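Local coordinates for beta-galactosidase (Marinomonas sp. ef1, PDB 6Y2K), which catalyses the hydrolysis of terminal beta-D-galactosyl residues from beta-galactosides, as a cold-active hexameric enzyme of glycoside hydrolase family 42, at residues W12-S15 with R16-E19; A21-M24 with R25-G28. All coordinates share one frame; numbering follows the deposited sequence.

Contact 1: residues W12-S15 with R16-E19; sequences WPKS and RWVE
Arg16 N gives its hydrogen to Pro13 O at 2.9 Å, which closes a tight turn where the loop passes into the helix. CB of Arg16 rests 3.4 Å from Pro13 O. Beyond CG the chain bends at chi2 and chi3 and carries the guanidinium away from the turn, where NH2 forms a salt bridge with Asp20. Trp17 N is bound to Lys14 O at 3.1 Å, so two i to i+3 bonds in succession carry the loop into helical winding. This is the entry to the first helix of the TIM barrel, reached by the loop that leaves strand 2-6. The indole of Trp17 folds back over that loop. Its five-membered ring receives a CH-pi contact from Lys14 CA, 3.7 Å from the centroid and almost exactly on the ring normal. The extended Lys14 chain then runs on over the same face: CG lies 3.8 Å from Trp17 CH2, and NZ goes on to a salt bridge with Glu56. Trp17 NE1 makes a weak, bent bond to Trp12 O at 3.3 Å. Val18 N and Glu19 N lie further along and are reached through water. One water links Val18 N to Lys14 O, and a second links Glu19 N to Ser15 O.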
ATOM      1  N   TRP A  12     -14.939  53.343  -0.039  1.00 17.04           N
ATOM      2  CA  TRP A  12     -13.759  54.100   0.421  1.00 18.11           C
ATOM      3  C   TRP A  12     -14.094  55.588   0.579  1.00 19.28           C
ATOM      4  O   TRP A  12     -14.912  56.113  -0.173  1.00 18.93           O
ATOM      5  CB  TRP A  12     -12.570  53.933  -0.554  1.00 17.63           C
ATOM      6  CG  TRP A  12     -12.304  52.490  -0.908  1.00 16.86           C
ATOM      7  CD1 TRP A  12     -12.515  51.897  -2.116  1.00 16.79           C
ATOM      8  CD2 TRP A  12     -11.842  51.461  -0.029  1.00 16.38           C
ATOM      9  NE1 TRP A  12     -12.202  50.559  -2.051  1.00 16.59           N
ATOM     10  CE2 TRP A  12     -11.799  50.261  -0.776  1.00 16.54           C
ATOM     11  CE3 TRP A  12     -11.460  51.431   1.320  1.00 16.60           C
ATOM     12  CZ2 TRP A  12     -11.376  49.044  -0.224  1.00 16.42           C
ATOM     13  CZ3 TRP A  12     -11.042  50.209   1.876  1.00 16.68           C
ATOM     14  CH2 TRP A  12     -10.993  49.039   1.095  1.00 16.35           C
ATOM     15  N   PRO A  13     -13.450  56.273   1.541  1.00 20.88           N
ATOM     16  CA  PRO A  13     -13.692  57.720   1.629  1.00 21.91           C
ATOM     17  C   PRO A  13     -13.275  58.453   0.347  1.00 22.23           C
ATOM     18  O   PRO A  13     -12.338  58.034  -0.328  1.00 21.14           O
ATOM     19  CB  PRO A  13     -12.851  58.171   2.834  1.00 22.23           C
ATOM     20  CG  PRO A  13     -11.940  57.038   3.166  1.00 22.49           C
ATOM     21  CD  PRO A  13     -12.501  55.784   2.556  1.00 21.59           C
ATOM     22  N   LYS A  14     -13.995  59.530   0.024  1.00 23.41           N
ATOM     23  CA  LYS A  14     -13.732  60.332  -1.184  1.00 24.03           C
ATOM     24  C   LYS A  14     -12.306  60.874  -1.246  1.00 22.75           C
ATOM     25  O   LYS A  14     -11.785  61.099  -2.335  1.00 22.14           O
ATOM     26  CB  LYS A  14     -14.716  61.504  -1.282  1.00 25.82           C
ATOM     27  CG  LYS A  14     -16.148  61.078  -1.550  1.00 27.75           C
ATOM     28  CD  LYS A  14     -17.035  62.262  -1.906  1.00 29.95           C
ATOM     29  CE  LYS A  14     -18.483  61.826  -2.106  1.00 31.01           C
ATOM     30  NZ  LYS A  14     -19.340  62.953  -2.569  1.00 32.06           N
ATOM     31  N   SER A  15     -11.688  61.082  -0.082  1.00 22.47           N
ATOM     32  CA  SER A  15     -10.274  61.467   0.011  1.00 22.99           C
ATOM     33  C   SER A  15      -9.277  60.466  -0.625  1.00 23.20           C
ATOM     34  O   SER A  15      -8.140  60.839  -0.913  1.00 23.74           O
ATOM     35  CB  SER A  15      -9.899  61.717   1.475  1.00 23.10           C
ATOM     36  OG  SER A  15     -10.095  60.553   2.267  1.00 23.65           O
ATOM     37  N   ARG A  16      -9.702  59.217  -0.835  1.00 22.82           N
ATOM     38  CA  ARG A  16      -8.912  58.200  -1.555  1.00 22.45           C
ATOM     39  C   ARG A  16      -9.031  58.239  -3.076  1.00 21.80           C
ATOM     40  O   ARG A  16      -8.152  57.718  -3.764  1.00 22.05           O
ATOM     41  CB  ARG A  16      -9.313  56.775  -1.104  1.00 22.98           C
ATOM     42  CG  ARG A  16      -8.722  56.321   0.222  1.00 23.62           C
ATOM     43  CD  ARG A  16      -7.222  56.076   0.165  1.00 24.14           C
ATOM     44  NE  ARG A  16      -6.841  55.230  -0.969  1.00 25.45           N
ATOM     45  CZ  ARG A  16      -5.590  54.947  -1.323  1.00 25.46           C
ATOM     46  NH1 ARG A  16      -4.556  55.399  -0.612  1.00 25.77           N
ATOM     47  NH2 ARG A  16      -5.373  54.181  -2.387  1.00 25.30           N
ATOM     48  N   TRP A  17     -10.103  58.828  -3.603  1.00 21.05           N
ATOM     49  CA  TRP A  17     -10.499  58.603  -5.002  1.00 20.96           C
ATOM     50  C   TRP A  17      -9.498  59.082  -6.064  1.00 20.98           C
ATOM     51  O   TRP A  17      -9.254  58.372  -7.054  1.00 19.10           O
ATOM     52  CB  TRP A  17     -11.881  59.220  -5.263  1.00 21.39           C
ATOM     53  CG  TRP A  17     -13.031  58.517  -4.568  1.00 21.85           C
ATOM     54  CD1 TRP A  17     -12.957  57.479  -3.675  1.00 21.62           C
ATOM     55  CD2 TRP A  17     -14.421  58.834  -4.692  1.00 21.83           C
ATOM     56  NE1 TRP A  17     -14.211  57.123  -3.259  1.00 21.74           N
ATOM     57  CE2 TRP A  17     -15.131  57.936  -3.865  1.00 22.05           C
ATOM     58  CE3 TRP A  17     -15.139  59.782  -5.435  1.00 21.70           C
ATOM     59  CZ2 TRP A  17     -16.528  57.960  -3.754  1.00 21.91           C
ATOM     60  CZ3 TRP A  17     -16.530  59.807  -5.322  1.00 21.70           C
ATOM     61  CH2 TRP A  17     -17.206  58.899  -4.492  1.00 21.80           C
ATOM     62  N   VAL A  18      -8.928  60.272  -5.883  1.00 21.34           N
ATOM     63  CA  VAL A  18      -7.973  60.795  -6.873  1.00 22.45           C
ATOM     64  C   VAL A  18      -6.713  59.922  -6.878  1.00 22.45           C
ATOM     65  O   VAL A  18      -6.234  59.532  -7.944  1.00 22.55           O
ATOM     66  CB  VAL A  18      -7.599  62.276  -6.630  1.00 23.45           C
ATOM     67  CG1 VAL A  18      -6.506  62.730  -7.596  1.00 23.73           C
ATOM     68  CG2 VAL A  18      -8.825  63.169  -6.780  1.00 24.34           C
ATOM     69  N   GLU A  19      -6.196  59.632  -5.685  1.00 23.16           N
ATOM     70  CA  GLU A  19      -5.047  58.734  -5.519  1.00 24.85           C
ATOM     71  C   GLU A  19      -5.284  57.348  -6.145  1.00 22.83           C
ATOM     72  O   GLU A  19      -4.388  56.821  -6.798  1.00 22.55           O
ATOM     73  CB  GLU A  19      -4.679  58.596  -4.029  1.00 27.02           C
ATOM     74  CG  GLU A  19      -3.664  57.498  -3.676  1.00 30.24           C
ATOM     75  CD  GLU A  19      -2.327  57.640  -4.394  1.00 32.82           C
ATOM     76  OE1 GLU A  19      -1.967  58.788  -4.744  1.00 37.77           O
ATOM     77  OE2 GLU A  19      -1.631  56.613  -4.602  1.00 32.55           O
TER
HETATM   78  O   HOH W   1      -9.506  62.056  -3.486  1.00 21.91           O
HETATM   79  O   HOH W   2      -6.796  61.092  -3.262  1.00 19.05           O

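Contact 2: residues A21-M24 with R25-G28; sequences AQHM and RRIG
His23 has CG anti to the backbone N (chi1 -162°), while Arg26 has CG beside its own N and a chain bent at chi3 (-67°). These torsions bring the guanidinium back across the helix surface onto His23. CA of His23 lies 3.6 Å above the guanidinium plane, over its centre. NH1 stands over one face of the imidazole, 3.6 Å from His23 CG. The two planes are 20° apart, so the flat groups are nearly parallel but only partly overlap. NH1 also forms a salt bridge with Glu19, two turns earlier. NH2 binds a water that donates to Gln22 OE1, joining the two side chains through solvent. From the next turn Ile27 CD1 meets His23 CD2 at 3.7 Å. An alanine in place of His23 is likely to leave the Arg26 guanidinium without the ring beneath NH1, and to leave Glu375 without its hydrogen-bond partner, NE2.

The backbone is regular helix up to Ile27. Arg25 N, Arg26 N and Ile27 N bond to Ala21 O, Gln22 O and His23 O. Gly28 N then bonds to Arg25 O at 3.0 Å and weakly to Met24 O. With its positive phi, Gly28 ends the helix in a Schellman motif and turns the chain into strand 29-34. Met24, buried, packs on Ile29 and Val32 of that strand, while Ile27 meets Ala382 and Thr383 of helix 377-395.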
ATOM      1  N   ALA A  21      -7.214  56.487  -8.646  1.00 19.91           N
ATOM      2  CA  ALA A  21      -7.197  56.602 -10.103  1.00 20.27           C
ATOM      3  C   ALA A  21      -5.788  56.828 -10.662  1.00 20.34           C
ATOM      4  O   ALA A  21      -5.431  56.254 -11.690  1.00 21.29           O
ATOM      5  CB  ALA A  21      -8.141  57.709 -10.557  1.00 20.36           C
ATOM      6  N   GLN A  22      -4.994  57.650  -9.978  1.00 21.17           N
ATOM      7  CA  GLN A  22      -3.594  57.907 -10.366  1.00 21.50           C
ATOM      8  C   GLN A  22      -2.746  56.634 -10.246  1.00 20.68           C
ATOM      9  O   GLN A  22      -1.985  56.305 -11.148  1.00 20.71           O
ATOM     10  CB  GLN A  22      -2.989  59.033  -9.515  1.00 21.99           C
ATOM     11  CG  GLN A  22      -3.585  60.402  -9.816  1.00 22.59           C
ATOM     12  CD  GLN A  22      -3.155  61.491  -8.847  1.00 23.69           C
ATOM     13  OE1 GLN A  22      -2.880  61.239  -7.666  1.00 23.92           O
ATOM     14  NE2 GLN A  22      -3.115  62.722  -9.345  1.00 24.27           N
ATOM     15  N   HIS A  23      -2.922  55.923  -9.138  1.00 19.90           N
ATOM     16  CA  HIS A  23      -2.242  54.652  -8.885  1.00 19.85           C
ATOM     17  C   HIS A  23      -2.617  53.622  -9.978  1.00 19.97           C
ATOM     18  O   HIS A  23      -1.738  52.988 -10.562  1.00 20.47           O
ATOM     19  CB  HIS A  23      -2.597  54.155  -7.474  1.00 19.76           C
ATOM     20  CG  HIS A  23      -1.670  53.114  -6.922  1.00 19.29           C
ATOM     21  ND1 HIS A  23      -1.656  52.779  -5.586  1.00 19.40           N
ATOM     22  CD2 HIS A  23      -0.736  52.334  -7.514  1.00 19.19           C
ATOM     23  CE1 HIS A  23      -0.758  51.834  -5.381  1.00 19.35           C
ATOM     24  NE2 HIS A  23      -0.182  51.547  -6.534  1.00 19.43           N
ATOM     25  N   MET A  24      -3.901  53.503 -10.298  1.00 19.68           N
ATOM     26  CA  MET A  24      -4.342  52.624 -11.395  1.00 20.26           C
ATOM     27  C   MET A  24      -3.588  52.915 -12.705  1.00 21.17           C
ATOM     28  O   MET A  24      -3.081  52.009 -13.365  1.00 19.73           O
ATOM     29  CB  MET A  24      -5.852  52.771 -11.633  1.00 19.62           C
ATOM     30  CG  MET A  24      -6.720  52.136 -10.556  1.00 19.32           C
ATOM     31  SD  MET A  24      -8.442  52.652 -10.663  1.00 19.29           S
ATOM     32  CE  MET A  24      -9.049  52.057  -9.084  1.00 18.73           C
ATOM     33  N   ARG A  25      -3.510  54.194 -13.047  1.00 22.67           N
ATOM     34  CA  ARG A  25      -2.810  54.633 -14.254  0.50 23.42           C
ATOM     35  C   ARG A  25      -1.334  54.213 -14.211  1.00 23.55           C
ATOM     36  O   ARG A  25      -0.820  53.684 -15.198  1.00 23.57           O
ATOM     37  CB  ARG A  25      -2.951  56.155 -14.442  0.50 24.10           C
ATOM     38  CG  ARG A  25      -2.378  56.708 -15.744  0.50 24.84           C
ATOM     39  CD  ARG A  25      -2.567  58.220 -15.837  0.50 25.70           C
ATOM     40  NE  ARG A  25      -2.436  58.693 -17.213  0.50 26.81           N
ATOM     41  CZ  ARG A  25      -2.661  59.945 -17.603  0.50 28.08           C
ATOM     42  NH1 ARG A  25      -3.034  60.866 -16.724  0.50 28.59           N
ATOM     43  NH2 ARG A  25      -2.514  60.274 -18.877  0.50 28.57           N
ATOM     44  N   ARG A  26      -0.673  54.419 -13.070  1.00 23.38           N
ATOM     45  CA  ARG A  26       0.751  54.063 -12.916  1.00 23.59           C
ATOM     46  C   ARG A  26       1.018  52.588 -13.202  1.00 22.90           C
ATOM     47  O   ARG A  26       2.033  52.248 -13.796  1.00 21.44           O
ATOM     48  CB  ARG A  26       1.283  54.406 -11.515  1.00 24.69           C
ATOM     49  CG  ARG A  26       1.418  55.903 -11.255  1.00 26.25           C
ATOM     50  CD  ARG A  26       2.313  56.230 -10.059  1.00 26.85           C
ATOM     51  NE  ARG A  26       1.781  55.814  -8.757  1.00 26.85           N
ATOM     52  CZ  ARG A  26       0.877  56.480  -8.026  1.00 27.50           C
ATOM     53  NH1 ARG A  26       0.496  55.984  -6.847  1.00 27.54           N
ATOM     54  NH2 ARG A  26       0.334  57.625  -8.449  1.00 27.49           N
ATOM     55  N   ILE A  27       0.104  51.726 -12.765  1.00 21.83           N
ATOM     56  CA  ILE A  27       0.210  50.280 -12.998  1.00 21.53           C
ATOM     57  C   ILE A  27       0.062  49.925 -14.483  1.00 20.95           C
ATOM     58  O   ILE A  27       0.660  48.958 -14.941  1.00 21.57           O
ATOM     59  CB  ILE A  27      -0.795  49.505 -12.104  1.00 21.44           C
ATOM     60  CG1 ILE A  27      -0.364  49.618 -10.630  1.00 21.48           C
ATOM     61  CG2 ILE A  27      -0.902  48.036 -12.506  1.00 21.45           C
ATOM     62  CD1 ILE A  27      -1.464  49.342  -9.630  1.00 21.76           C
ATOM     63  N   GLY A  28      -0.701  50.713 -15.230  1.00 20.44           N
ATOM     64  CA  GLY A  28      -1.036  50.404 -16.624  1.00 20.81           C
ATOM     65  C   GLY A  28      -2.484  50.003 -16.851  1.00 20.73           C
ATOM     66  O   GLY A  28      -2.839  49.571 -17.957  1.00 20.92           O
TER
HETATM   67  O   HOH W   3      -0.830  59.627  -6.841  1.00 39.47           O

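Overall arrangement
The chain leaves strand 2-6, the first strand of the barrel, and enters the loop that holds residues 12-15. Contact 1 closes the turn at the end of this loop that leads into the helix. Contact 2 follows in series, neither nested nor crossing, and carries the same helix to its C-terminal end before strand 29-34. Their centres are about 14 Å apart. A salt bridge joins them directly, from Glu19 OE2 to Arg26 NH1 at 3.2 Å. Contact 1 also ties the helix to helix 52-63, through Trp17. Together they cover the loop end and the helix that connect the first two barrel strands.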